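Local coordinates for FAD:protein FMN transferase (Vibrio cholerae, PDB 6NXI) that probably transfers the FMN moiety of FAD onto a threonine hydroxyl of a target flavoprotein, in a reaction that depends on magnesium, at residues E45-D48 with Q49-Y53; S57-S60 with R61-H65; E121-N124 with A125-I129; M178-G182 with G183-L187; C265-A268 with D269-T273. All blocks are in the same frame, centred on the assembly; numbering follows the deposited sequence.

Contact 1 (E45-D48 with Q49-Y53); sequences EVND and QMSTY. With FAD (flavin-adenine dinucleotide), chain B.
Asn47 and Ser51 meet one turn apart where helix 32-50 gives way to an ST turn, and the junction carries the isoalloxazine of FAD. Ser51 N donates to Asn47 O at 2.9 Å, and CB of Ser51 rests against that same carbonyl oxygen. On the flavin side, OD1 of Asn47 lies 3.4 Å from C6 of FAD, while Ser51 OG comes within 3.5 Å of N5. A water joins the three parties: it donates to Asn47 OD1 and to FAD O4, though more acceptors lie in reach than it has protons, and it is also hydrogen-bonded to Ser51 OG. Tyr53 lays one ring face over the flavin, with N3 of FAD 3.6 Å above the ring plane and over its centre. The second shell sets these groups in place. Asn47 ND2 is bonded to Leu43 O and Thr14 OG1, which fixes the amide's rotation and presents OD1 to the water. Along the helix, away from the flavin, the extended chain of Gln49 passes obliquely over Glu45, its NE2 3.5 Å from Glu45 CG and its amide only 9° off the carboxylate plane; both side chains also touch Gln76 of helix 75-90. The turn itself is closed by Ser51 OG, which stands anti to its own N (chi1 -179°) and accepts from Tyr53 N at 3.1 Å.

Contact 2 (S57-S60 with R61-H65); sequences SELS and RFNQH
Ser60 OG is gripped by several groups: a water donates to it at 2.7 Å, Arg54 O is a further hydrogen-bond partner, and Ser51 O a weak one. The same water accepts from Asn63 ND2, bridging Ser60 and Asn63 on one side of the short helix 58-64, while Asn63 OD1 is held by Val151 N. The helix opens with Ser57 as N-cap, its OG accepting from Ser60 N at 3.0 Å; Ser51 O and Arg54 O are both within hydrogen-bonding reach of its single hydroxyl proton. Ser57 O then starts the i to i+4 ladder by receiving Arg61 N at 2.8 Å. Arg61 doubles back over this first turn: with the chain bent at chi3 (-93°), one face of the guanidinium comes to lie over Glu58 CA, 3.6 Å above the plane and displaced toward the rim. In the conformer described, Glu58 OE1 is bonded to Thr77 and Ser74, and its carboxylate is not in contact with the guanidinium. Further along, the extended chain of Gln64 runs back along the helix, CG 3.2 Å from Ser60 O. Ser57, Ser60, Arg61 and Gln64 thus all turn polar atoms to backbone carbonyls before the helix; with Arg61 NE spent on Asp56 O and Gln64 NE2 on Lys55 O, the helix is tied to the loop that precedes it.

Contact 3 (E121-N124 with A125-I129); sequences EELN and ARRAI
Arg127 packs back on Leu123 and Asn124, the residues four and three places before it. Its CB sits 3.7 Å from Leu123 O and touches the next carbonyl along as well. Arg127 CG moves in to 3.4 Å from Leu123 O, the oxygen that accepts the residue's own N-H. CD then passes across the leucine side chain, touching CG of Leu123. A bend at chi3 (79°) carries the guanidinium round beside the Asn124 amide, which runs alongside it in the same direction. There Arg127 NH1 makes a weak bond of 3.4 Å to Asn124 OD1, which lies at the guanidinium edge and near its plane. The two flat groups are 42° apart. NH2 makes another weak bond, to Thr246 O. All of this takes place along the last turns of helix 120-127, a short surface helix whose Leu123 is buried against Leu102 of helix 100-105 and against Trp106. Also facing helix 100-105, Glu122 and Arg126 lie side by side. In the conformer described, Glu122 OE2 and Arg126 NH2 form a long salt bridge of 3.8 Å, the carboxylate and guanidinium planes nearly perpendicular at 89°. Each charge has a further partner: OE1 of Glu122 pairs with Arg113, and NH1 of Arg126 with Glu111 as well as with Pro101 O. Arg126 gets there by bending at chi2, its CG resting 3.3 Å from Glu122 O.

Contact 4 (M178-G182 with G183-L187); sequences MVEIG and GEIRL. With MG (magnesium ion), chain D.
Val179 and Arg186 form the tight centre of this antiparallel hairpin, each N donating to the other's O at 2.8 Å. Ile181 and Glu184 make the next hydrogen-bonded pair and close a type I' turn through Gly182 and Gly183. On one face Met178 lies alongside Leu187, with Met178 CG 3.6 Å from Leu187 CD2. Ile185 CG1 packs on Glu180 CG. The turn is the more exposed end, and there a side chain reinforces it: Glu180, bent at chi2 (-97°), brings OE2 to Gly183 N at 2.9 Å, the donor on the anti side and 27° out of the carboxylate plane. Its OE1 goes to Asn20. On the opposite face, Glu184 sends OE1 to a magnesium ion at 2.3 Å. Gly182 O receives Lys158 NZ. With OE1 of the buried Glu184 spent on the metal and OE2 on Thr224 N, both oxygens are engaged and the carboxylate's rotation is fixed.

Contact 5 (C265-A268 with D269-T273); sequences CMTA and DGLAT. With MG (magnesium ion), chain C; MG (magnesium ion), chain D; FAD (flavin-adenine dinucleotide), chain B.
Thr267 and Leu271 supply the apolar side-chain contact: they run side by side along one flank of helix 265-278, with Thr267 CG2 3.8 Å from Leu271 CD1. Backbone bonds of the i to i+4 kind join the two segments, from Asp269 N to Cys265 O through Ala272 N to Ala268 O. Metal bonds dominate the other flank. Asp269 OD1 bridges both magnesium ions, at 2.2 Å from the one also bound by Glu184 and 2.6 Å from the other. This second ion is also held by the residue's own carbonyl O and, one turn on, by Thr273 OG1 at 2.3 Å; Thr155 O adds a further ligand. FAD O2A is shared by the two ions, while O2P binds only the ion held by Glu184, so the pyrophosphate rests on a two-metal site. Among the hydrogen bonds, Asp269 OD2 receives one from a metal-bound water at 2.6 Å and another from Gly159 N, which steadies the carboxylate's rotation. Thr273 OG1 is also bonded to Ser225. The buried helix lies against strands 220-225 and 255-262, touching Ala223 and Val260, while Met266 and Leu271 reach Val80 and Leu87 of helix 75-90.

From the N terminus the five contacts come in series, each linking adjoining residues, and none nests within or crosses another. Contact 1 ends helix 32-50 and contact 2 spans helix 58-64; the short connection between them brings the two together, Gln49 O meeting Leu59 N at 3.0 Å. Contact 3 lies apart on the surface, its nearest atoms about 9 Å from contact 2. Contact 4 closes a hairpin within the eight-stranded antiparallel sheet, and contact 5 lies in helix 265-278, which follows strand 255-262 of that sheet. Contacts 4 and 5 share a magnesium ion, whereas contacts 1 and 5 hold the flavin and pyrophosphate of the same FAD.

Contact 1 (E45-D48 with Q49-Y53)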
# COMPACT_ATOMS: atom_id res chain seq x y z
N GLU A 45 8.58 -2.54 -14.96
CA GLU A 45 8.83 -3.92 -14.48
C GLU A 45 7.88 -4.27 -13.32
O GLU A 45 7.39 -5.38 -13.26
CB GLU A 45 10.29 -4.09 -14.11
CG GLU A 45 10.67 -5.49 -13.65
CD GLU A 45 12.18 -5.61 -13.45
OE1 GLU A 45 12.75 -4.78 -12.70
OE2 GLU A 45 12.79 -6.51 -14.12
N VAL A 46 7.72 -3.38 -12.34
CA VAL A 46 6.82 -3.71 -11.20
C VAL A 46 5.43 -4.00 -11.77
O VAL A 46 4.74 -4.91 -11.27
CB VAL A 46 6.78 -2.56 -10.19
CG1 VAL A 46 5.73 -2.82 -9.15
CG2 VAL A 46 8.13 -2.31 -9.50
N ASN A 47 5.00 -3.18 -12.72
CA ASN A 47 3.66 -3.34 -13.33
C ASN A 47 3.59 -4.66 -14.12
O ASN A 47 2.61 -5.42 -13.99
CB ASN A 47 3.30 -2.16 -14.21
CG ASN A 47 2.84 -0.94 -13.43
OD1 ASN A 47 1.65 -0.88 -13.09
ND2 ASN A 47 3.76 -0.05 -13.11
N ASP A 48 4.64 -4.98 -14.86
CA ASP A 48 4.68 -6.26 -15.62
C ASP A 48 4.79 -7.48 -14.71
O ASP A 48 4.50 -8.60 -15.19
CB ASP A 48 5.80 -6.16 -16.66
CG ASP A 48 5.45 -5.25 -17.84
OD1 ASP A 48 4.25 -5.04 -18.08
OD2 ASP A 48 6.37 -4.80 -18.49
N GLN A 49 5.28 -7.32 -13.49
CA GLN A 49 5.32 -8.42 -12.50
C GLN A 49 3.98 -8.51 -11.78
O GLN A 49 3.53 -9.61 -11.48
CB GLN A 49 6.50 -8.19 -11.58
CG GLN A 49 7.83 -8.42 -12.28
CD GLN A 49 8.99 -8.00 -11.44
OE1 GLN A 49 8.89 -7.11 -10.59
NE2 GLN A 49 10.17 -8.50 -11.86
N MET A 50 3.41 -7.37 -11.38
CA MET A 50 2.44 -7.39 -10.27
C MET A 50 1.13 -6.63 -10.55
O MET A 50 0.31 -6.58 -9.59
CB MET A 50 3.12 -6.88 -9.00
CG MET A 50 4.17 -7.94 -8.51
SD MET A 50 5.07 -7.42 -7.04
CE MET A 50 6.74 -7.09 -7.63
N SER A 51 0.92 -6.08 -11.74
CA SER A 51 -0.36 -5.41 -12.09
C SER A 51 -1.48 -6.43 -12.31
O SER A 51 -1.37 -7.24 -13.23
CB SER A 51 -0.28 -4.52 -13.28
OG SER A 51 -1.58 -3.89 -13.53
N THR A 52 -2.58 -6.34 -11.56
CA THR A 52 -3.78 -7.16 -11.88
C THR A 52 -4.44 -6.73 -13.19
O THR A 52 -5.27 -7.53 -13.69
CB THR A 52 -4.81 -7.10 -10.75
OG1 THR A 52 -5.03 -5.70 -10.52
CG2 THR A 52 -4.33 -7.89 -9.56
N TYR A 53 -4.18 -5.50 -13.69
CA TYR A 53 -4.87 -4.87 -14.84
C TYR A 53 -4.18 -5.24 -16.15
O TYR A 53 -4.75 -4.99 -17.21
CB TYR A 53 -4.95 -3.35 -14.66
CG TYR A 53 -5.86 -2.91 -13.54
CD1 TYR A 53 -7.17 -2.50 -13.77
CD2 TYR A 53 -5.35 -2.88 -12.25
CE1 TYR A 53 -7.95 -2.04 -12.71
CE2 TYR A 53 -6.14 -2.49 -11.19
CZ TYR A 53 -7.42 -2.05 -11.43
OH TYR A 53 -8.12 -1.65 -10.31
PA FAD B . -4.48 0.54 -0.02
O1A FAD B . -5.34 1.11 1.06
O2A FAD B . -3.01 0.55 0.14
O5B FAD B . -4.94 -0.96 -0.33
C5B FAD B . -6.28 -1.09 -0.86
C4B FAD B . -6.31 -1.99 -2.07
O4B FAD B . -5.86 -3.33 -1.76
C3B FAD B . -7.72 -2.15 -2.63
O3B FAD B . -7.95 -1.17 -3.65
C2B FAD B . -7.74 -3.59 -3.15
O2B FAD B . -7.16 -3.68 -4.43
C1B FAD B . -6.84 -4.29 -2.13
N9A FAD B . -7.48 -4.76 -0.92
C8A FAD B . -8.73 -4.40 -0.39
N7A FAD B . -8.92 -4.92 0.80
C5A FAD B . -7.81 -5.69 1.06
C6A FAD B . -7.47 -6.50 2.16
N6A FAD B . -8.21 -6.63 3.27
N1A FAD B . -6.25 -7.08 2.12
C2A FAD B . -5.50 -6.94 1.01
N3A FAD B . -5.72 -6.19 -0.08
C4A FAD B . -6.92 -5.59 0.01
N1 FAD B . -5.30 0.91 -11.09
C2 FAD B . -5.83 1.11 -12.35
O2 FAD B . -6.92 1.71 -12.49
N3 FAD B . -5.18 0.70 -13.47
C4 FAD B . -3.97 0.04 -13.42
O4 FAD B . -3.43 -0.34 -14.44
C4X FAD B . -3.41 -0.21 -12.13
N5 FAD B . -2.26 -0.85 -12.04
C5X FAD B . -1.74 -1.08 -10.79
C6 FAD B . -0.52 -1.79 -10.68
C7 FAD B . 0.07 -2.07 -9.47
C7M FAD B . 1.38 -2.83 -9.42
C8 FAD B . -0.56 -1.60 -8.29
C8M FAD B . 0.02 -1.88 -6.93
C9 FAD B . -1.77 -0.91 -8.39
C9A FAD B . -2.37 -0.62 -9.62
N10 FAD B . -3.59 0.05 -9.75
C10 FAD B . -4.15 0.28 -10.99
C1' FAD B . -4.26 0.61 -8.55
C2' FAD B . -4.98 -0.39 -7.72
O2' FAD B . -6.06 -0.97 -8.46
C3' FAD B . -5.55 0.30 -6.47
O3' FAD B . -6.50 1.30 -6.79
C4' FAD B . -4.51 1.03 -5.64
O4' FAD B . -3.32 0.25 -5.59
C5' FAD B . -5.04 1.38 -4.26
O5' FAD B . -3.93 1.87 -3.47
P FAD B . -4.23 2.58 -2.09
O1P FAD B . -5.32 3.54 -2.20
O2P FAD B . -2.84 2.95 -1.62
O3P FAD B . -4.83 1.32 -1.33
O HOH W 1 -0.75 -1.43 -14.66

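Contact 2 (S57-S60 with R61-H65)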
# COMPACT_ATOMS: atom_id res chain seq x y z
N SER A 57 0.75 -9.89 -17.08
CA SER A 57 1.70 -9.71 -15.95
C SER A 57 1.94 -11.08 -15.31
O SER A 57 1.12 -11.98 -15.49
CB SER A 57 1.22 -8.68 -14.94
OG SER A 57 0.10 -9.22 -14.25
N GLU A 58 3.06 -11.26 -14.61
CA GLU A 58 3.35 -12.52 -13.88
C GLU A 58 2.19 -12.82 -12.93
O GLU A 58 1.75 -13.96 -12.85
CB GLU A 58 4.54 -12.44 -12.94
CG GLU A 58 5.88 -12.49 -13.58
CD GLU A 58 6.85 -13.01 -12.53
OE1 GLU A 58 6.80 -12.53 -11.36
OE2 GLU A 58 7.61 -13.90 -12.86
N LEU A 59 1.70 -11.80 -12.25
CA LEU A 59 0.63 -12.05 -11.27
C LEU A 59 -0.65 -12.43 -12.00
O LEU A 59 -1.36 -13.31 -11.49
CB LEU A 59 0.40 -10.79 -10.44
CG LEU A 59 -0.74 -10.88 -9.45
CD1 LEU A 59 -0.42 -11.86 -8.37
CD2 LEU A 59 -1.01 -9.49 -8.85
N SER A 60 -0.96 -11.81 -13.14
CA SER A 60 -2.24 -12.15 -13.84
C SER A 60 -2.09 -13.56 -14.40
O SER A 60 -3.04 -14.34 -14.32
CB SER A 60 -2.58 -11.17 -14.88
OG SER A 60 -2.93 -9.94 -14.25
N ARG A 61 -0.91 -13.89 -14.91
CA ARG A 61 -0.71 -15.28 -15.40
C ARG A 61 -0.88 -16.27 -14.24
O ARG A 61 -1.42 -17.39 -14.50
CB ARG A 61 0.62 -15.37 -16.14
CG ARG A 61 0.58 -14.55 -17.42
CD ARG A 61 1.81 -14.74 -18.25
NE ARG A 61 2.81 -13.74 -17.96
CZ ARG A 61 3.97 -13.94 -17.32
NH1 ARG A 61 4.32 -15.13 -16.85
NH2 ARG A 61 4.77 -12.91 -17.15
N PHE A 62 -0.47 -15.94 -13.02
CA PHE A 62 -0.73 -16.81 -11.85
C PHE A 62 -2.24 -16.90 -11.60
O PHE A 62 -2.75 -17.98 -11.29
CB PHE A 62 0.01 -16.36 -10.60
CG PHE A 62 -0.26 -17.22 -9.40
CD1 PHE A 62 0.08 -18.58 -9.41
CD2 PHE A 62 -0.88 -16.72 -8.28
CE1 PHE A 62 -0.15 -19.37 -8.31
CE2 PHE A 62 -1.12 -17.53 -7.18
CZ PHE A 62 -0.74 -18.85 -7.19
N ASN A 63 -2.93 -15.77 -11.65
CA ASN A 63 -4.41 -15.74 -11.46
C ASN A 63 -5.05 -16.61 -12.54
O ASN A 63 -6.07 -17.26 -12.20
CB ASN A 63 -4.92 -14.30 -11.41
CG ASN A 63 -4.44 -13.60 -10.16
OD1 ASN A 63 -4.09 -14.25 -9.18
ND2 ASN A 63 -4.41 -12.27 -10.20
N GLN A 64 -4.52 -16.63 -13.76
CA GLN A 64 -5.08 -17.43 -14.89
C GLN A 64 -4.70 -18.91 -14.76
O GLN A 64 -5.41 -19.75 -15.36
CB GLN A 64 -4.64 -16.86 -16.23
CG GLN A 64 -5.21 -15.47 -16.45
CD GLN A 64 -4.34 -14.65 -17.36
OE1 GLN A 64 -3.59 -15.20 -18.17
NE2 GLN A 64 -4.41 -13.33 -17.22
N HIS A 65 -3.69 -19.23 -13.96
CA HIS A 65 -3.19 -20.62 -13.75
C HIS A 65 -4.22 -21.43 -12.95
O HIS A 65 -4.73 -20.91 -11.97
CB HIS A 65 -1.82 -20.48 -13.08
CG HIS A 65 -1.13 -21.76 -12.78
ND1 HIS A 65 -0.51 -22.49 -13.77
CD2 HIS A 65 -0.89 -22.39 -11.60
CE1 HIS A 65 0.08 -23.53 -13.22
NE2 HIS A 65 -0.15 -23.52 -11.91
O HOH W 2 -5.13 -10.61 -12.75

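Contact 3 (E121-N124 with A125-I129)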
# COMPACT_ATOMS: atom_id res chain seq x y z
N GLU A 121 -25.91 -14.51 -2.51
CA GLU A 121 -25.42 -15.74 -3.19
C GLU A 121 -24.16 -15.45 -4.00
O GLU A 121 -23.22 -16.28 -3.94
CB GLU A 121 -26.47 -16.35 -4.11
CG GLU A 121 -27.61 -16.96 -3.33
CD GLU A 121 -28.72 -16.02 -2.92
OE1 GLU A 121 -28.56 -14.75 -3.00
OE2 GLU A 121 -29.78 -16.55 -2.54
N GLU A 122 -24.11 -14.36 -4.76
CA GLU A 122 -22.88 -14.00 -5.53
C GLU A 122 -21.75 -13.71 -4.55
O GLU A 122 -20.57 -14.10 -4.83
CB GLU A 122 -23.12 -12.79 -6.44
CG GLU A 122 -21.95 -12.54 -7.38
CD GLU A 122 -22.10 -11.54 -8.52
OE1 GLU A 122 -22.75 -10.51 -8.30
OE2 GLU A 122 -21.52 -11.77 -9.62
N LEU A 123 -22.08 -12.99 -3.47
CA LEU A 123 -21.03 -12.63 -2.48
C LEU A 123 -20.45 -13.95 -1.92
O LEU A 123 -19.23 -14.11 -1.85
CB LEU A 123 -21.64 -11.77 -1.38
CG LEU A 123 -20.74 -11.45 -0.21
CD1 LEU A 123 -19.50 -10.72 -0.70
CD2 LEU A 123 -21.45 -10.60 0.82
N ASN A 124 -21.33 -14.86 -1.49
CA ASN A 124 -20.91 -16.12 -0.84
C ASN A 124 -20.06 -16.93 -1.81
O ASN A 124 -19.08 -17.54 -1.35
CB ASN A 124 -22.09 -16.91 -0.26
CG ASN A 124 -22.60 -16.29 1.03
OD1 ASN A 124 -21.91 -15.48 1.65
ND2 ASN A 124 -23.83 -16.60 1.39
N ALA A 125 -20.40 -16.97 -3.09
CA ALA A 125 -19.59 -17.67 -4.12
C ALA A 125 -18.18 -17.07 -4.20
O ALA A 125 -17.20 -17.80 -4.37
CB ALA A 125 -20.28 -17.62 -5.45
N ARG A 126 -18.07 -15.74 -4.08
CA ARG A 126 -16.73 -15.12 -4.19
C ARG A 126 -15.94 -15.33 -2.91
O ARG A 126 -14.72 -15.51 -3.00
CB ARG A 126 -16.87 -13.62 -4.47
CG ARG A 126 -17.51 -13.32 -5.81
CD ARG A 126 -16.55 -13.23 -6.96
NE ARG A 126 -17.31 -12.88 -8.16
CZ ARG A 126 -17.01 -11.88 -9.01
NH1 ARG A 126 -15.96 -11.09 -8.81
NH2 ARG A 126 -17.75 -11.71 -10.09
N ARG A 127 -16.59 -15.25 -1.75
CA ARG A 127 -15.94 -15.55 -0.45
C ARG A 127 -15.42 -16.97 -0.43
O ARG A 127 -14.33 -17.17 0.12
CB ARG A 127 -16.91 -15.35 0.72
CG ARG A 127 -17.27 -13.90 0.95
CD ARG A 127 -18.37 -13.76 1.94
NE ARG A 127 -17.90 -13.90 3.29
CZ ARG A 127 -18.71 -14.09 4.33
NH1 ARG A 127 -20.02 -14.24 4.15
NH2 ARG A 127 -18.20 -14.15 5.53
N ALA A 128 -16.08 -17.90 -1.11
CA ALA A 128 -15.68 -19.32 -1.08
C ALA A 128 -14.35 -19.51 -1.81
O ALA A 128 -13.74 -20.57 -1.60
CB ALA A 128 -16.74 -20.19 -1.68
N ILE A 129 -13.96 -18.58 -2.70
CA ILE A 129 -12.70 -18.70 -3.49
C ILE A 129 -11.68 -17.66 -2.99
O ILE A 129 -10.82 -17.33 -3.76
CB ILE A 129 -12.98 -18.58 -5.00
CG1 ILE A 129 -13.65 -17.25 -5.36
CG2 ILE A 129 -13.78 -19.76 -5.48
CD1 ILE A 129 -13.65 -16.91 -6.83

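Contact 4 (M178-G182 with G183-L187)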
# COMPACT_ATOMS: atom_id res chain seq x y z
N MET A 178 12.91 12.43 -1.99
CA MET A 178 11.51 12.03 -1.64
C MET A 178 10.98 11.26 -2.83
O MET A 178 11.01 11.81 -3.94
CB MET A 178 10.59 13.22 -1.39
CG MET A 178 9.13 12.78 -1.35
SD MET A 178 8.01 14.19 -1.33
CE MET A 178 8.48 14.85 0.26
N VAL A 179 10.61 9.99 -2.64
CA VAL A 179 9.94 9.18 -3.67
C VAL A 179 8.47 9.04 -3.27
O VAL A 179 8.26 8.57 -2.15
CB VAL A 179 10.60 7.80 -3.77
CG1 VAL A 179 9.84 6.92 -4.72
CG2 VAL A 179 12.08 7.94 -4.15
N GLU A 180 7.54 9.43 -4.12
CA GLU A 180 6.09 9.34 -3.81
C GLU A 180 5.36 8.69 -5.00
O GLU A 180 5.56 9.13 -6.14
CB GLU A 180 5.56 10.74 -3.47
CG GLU A 180 4.06 10.76 -3.19
CD GLU A 180 3.22 11.16 -4.37
OE1 GLU A 180 3.45 12.27 -4.92
OE2 GLU A 180 2.41 10.34 -4.82
N ILE A 181 4.66 7.60 -4.75
CA ILE A 181 3.78 6.96 -5.77
C ILE A 181 2.38 6.80 -5.20
O ILE A 181 2.21 6.14 -4.20
CB ILE A 181 4.34 5.60 -6.19
CG1 ILE A 181 5.79 5.69 -6.67
CG2 ILE A 181 3.46 5.00 -7.24
CD1 ILE A 181 6.39 4.30 -7.00
N GLY A 182 1.41 7.47 -5.82
CA GLY A 182 0.03 7.40 -5.35
C GLY A 182 -0.08 7.69 -3.86
O GLY A 182 -0.85 6.99 -3.15
N GLY A 183 0.75 8.57 -3.29
CA GLY A 183 0.66 8.96 -1.89
C GLY A 183 1.52 8.14 -0.94
O GLY A 183 1.68 8.59 0.22
N GLU A 184 2.08 7.01 -1.38
CA GLU A 184 3.03 6.22 -0.55
C GLU A 184 4.40 6.87 -0.75
O GLU A 184 4.72 7.24 -1.91
CB GLU A 184 3.10 4.78 -1.04
CG GLU A 184 2.19 3.84 -0.25
CD GLU A 184 0.76 4.27 -0.01
OE1 GLU A 184 -0.14 3.73 -0.70
OE2 GLU A 184 0.52 5.20 0.86
N ILE A 185 5.11 7.10 0.35
CA ILE A 185 6.33 7.94 0.35
C ILE A 185 7.51 7.22 0.97
O ILE A 185 7.40 6.52 1.98
CB ILE A 185 6.02 9.26 1.06
CG1 ILE A 185 4.90 10.01 0.37
CG2 ILE A 185 7.30 10.06 1.20
CD1 ILE A 185 4.41 11.20 1.18
N ARG A 186 8.68 7.50 0.44
CA ARG A 186 9.92 7.18 1.16
C ARG A 186 10.89 8.35 1.06
O ARG A 186 11.03 8.90 -0.05
CB ARG A 186 10.56 5.91 0.62
CG ARG A 186 11.78 5.51 1.41
CD ARG A 186 12.05 4.03 1.24
NE ARG A 186 13.44 3.79 1.54
CZ ARG A 186 14.08 2.67 1.27
NH1 ARG A 186 13.46 1.68 0.63
NH2 ARG A 186 15.37 2.57 1.60
N LEU A 187 11.51 8.69 2.18
CA LEU A 187 12.36 9.90 2.31
C LEU A 187 13.76 9.54 2.74
O LEU A 187 13.95 8.58 3.52
CB LEU A 187 11.78 10.78 3.42
CG LEU A 187 10.32 11.15 3.35
CD1 LEU A 187 9.91 11.92 4.60
CD2 LEU A 187 10.06 11.94 2.06
MG MG D . -1.38 1.82 -0.48
O HOH W 3 -0.69 0.42 -2.25
O HOH W 4 -1.65 2.50 2.00

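Contact 5 (C265-A268 with D269-T273)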
# COMPACT_ATOMS: atom_id res chain seq x y z
N CYS A 265 8.77 1.00 2.50
CA CYS A 265 7.47 1.49 2.01
C CYS A 265 6.56 0.29 1.73
O CYS A 265 5.38 0.35 2.07
CB CYS A 265 7.62 2.41 0.82
SG CYS A 265 6.11 3.39 0.57
N MET A 266 7.07 -0.76 1.18
CA MET A 266 6.27 -2.01 1.00
C MET A 266 5.60 -2.40 2.33
O MET A 266 4.34 -2.64 2.41
CB MET A 266 7.16 -3.14 0.51
CG MET A 266 6.42 -4.43 0.47
SD MET A 266 7.34 -5.87 -0.07
CE MET A 266 8.67 -5.93 1.12
N THR A 267 6.38 -2.45 3.39
CA THR A 267 5.90 -2.87 4.72
C THR A 267 4.92 -1.84 5.26
O THR A 267 3.83 -2.25 5.76
CB THR A 267 7.08 -3.13 5.65
OG1 THR A 267 7.84 -4.18 5.04
CG2 THR A 267 6.57 -3.52 7.02
N ALA A 268 5.23 -0.56 5.15
CA ALA A 268 4.32 0.49 5.66
C ALA A 268 2.98 0.40 4.92
O ALA A 268 1.94 0.52 5.58
CB ALA A 268 4.87 1.86 5.52
N ASP A 269 3.03 0.13 3.62
CA ASP A 269 1.81 0.07 2.75
C ASP A 269 0.90 -1.05 3.21
O ASP A 269 -0.33 -0.80 3.41
CB ASP A 269 2.26 -0.06 1.29
CG ASP A 269 1.22 0.26 0.24
OD1 ASP A 269 0.12 0.74 0.63
OD2 ASP A 269 1.49 -0.04 -0.95
N GLY A 270 1.42 -2.27 3.34
CA GLY A 270 0.65 -3.43 3.83
C GLY A 270 0.09 -3.16 5.21
O GLY A 270 -1.10 -3.48 5.46
N LEU A 271 0.91 -2.60 6.10
CA LEU A 271 0.49 -2.36 7.50
C LEU A 271 -0.65 -1.37 7.59
O LEU A 271 -1.62 -1.64 8.34
CB LEU A 271 1.68 -1.89 8.32
CG LEU A 271 2.59 -3.03 8.76
CD1 LEU A 271 3.83 -2.46 9.40
CD2 LEU A 271 1.91 -3.99 9.72
N ALA A 272 -0.58 -0.29 6.81
CA ALA A 272 -1.61 0.75 6.93
C ALA A 272 -2.97 0.13 6.60
O ALA A 272 -3.95 0.39 7.32
CB ALA A 272 -1.25 1.91 6.05
N THR A 273 -3.04 -0.67 5.52
CA THR A 273 -4.35 -1.24 5.11
C THR A 273 -4.76 -2.29 6.17
O THR A 273 -5.94 -2.36 6.57
CB THR A 273 -4.26 -1.83 3.70
OG1 THR A 273 -3.73 -0.86 2.75
CG2 THR A 273 -5.63 -2.31 3.27
MG MG C . -1.70 -0.81 1.57
MG MG D . -1.38 1.82 -0.48
PA FAD B . -4.48 0.54 -0.02
O1A FAD B . -5.34 1.11 1.06
O2A FAD B . -3.01 0.55 0.14
O5B FAD B . -4.94 -0.96 -0.33
C5B FAD B . -6.28 -1.09 -0.86
C4B FAD B . -6.31 -1.99 -2.07
O4B FAD B . -5.86 -3.33 -1.76
C3B FAD B . -7.72 -2.15 -2.63
O3B FAD B . -7.95 -1.17 -3.65
C2B FAD B . -7.74 -3.59 -3.15
O2B FAD B . -7.16 -3.68 -4.43
C1B FAD B . -6.84 -4.29 -2.13
N9A FAD B . -7.48 -4.76 -0.92
C8A FAD B . -8.73 -4.40 -0.39
N7A FAD B . -8.92 -4.92 0.80
C5A FAD B . -7.81 -5.69 1.06
C6A FAD B . -7.47 -6.50 2.16
N6A FAD B . -8.21 -6.63 3.27
N1A FAD B . -6.25 -7.08 2.12
C2A FAD B . -5.50 -6.94 1.01
N3A FAD B . -5.72 -6.19 -0.08
C4A FAD B . -6.92 -5.59 0.01
N1 FAD B . -5.30 0.91 -11.09
C2 FAD B . -5.83 1.11 -12.35
O2 FAD B . -6.92 1.71 -12.49
N3 FAD B . -5.18 0.70 -13.47
C4 FAD B . -3.97 0.04 -13.42
O4 FAD B . -3.43 -0.34 -14.44
C4X FAD B . -3.41 -0.21 -12.13
N5 FAD B . -2.26 -0.85 -12.04
C5X FAD B . -1.74 -1.08 -10.79
C6 FAD B . -0.52 -1.79 -10.68
C7 FAD B . 0.07 -2.07 -9.47
C7M FAD B . 1.38 -2.83 -9.42
C8 FAD B . -0.56 -1.60 -8.29
C8M FAD B . 0.02 -1.88 -6.93
C9 FAD B . -1.77 -0.91 -8.39
C9A FAD B . -2.37 -0.62 -9.62
N10 FAD B . -3.59 0.05 -9.75
C10 FAD B . -4.15 0.28 -10.99
C1' FAD B . -4.26 0.61 -8.55
C2' FAD B . -4.98 -0.39 -7.72
O2' FAD B . -6.06 -0.97 -8.46
C3' FAD B . -5.55 0.30 -6.47
O3' FAD B . -6.50 1.30 -6.79
C4' FAD B . -4.51 1.03 -5.64
O4' FAD B . -3.32 0.25 -5.59
C5' FAD B . -5.04 1.38 -4.26
O5' FAD B . -3.93 1.87 -3.47
P FAD B . -4.23 2.58 -2.09
O1P FAD B . -5.32 3.54 -2.20
O2P FAD B . -2.84 2.95 -1.62
O3P FAD B . -4.83 1.32 -1.33
O HOH W 3 -0.69 0.42 -2.25
O HOH W 4 -1.65 2.50 2.00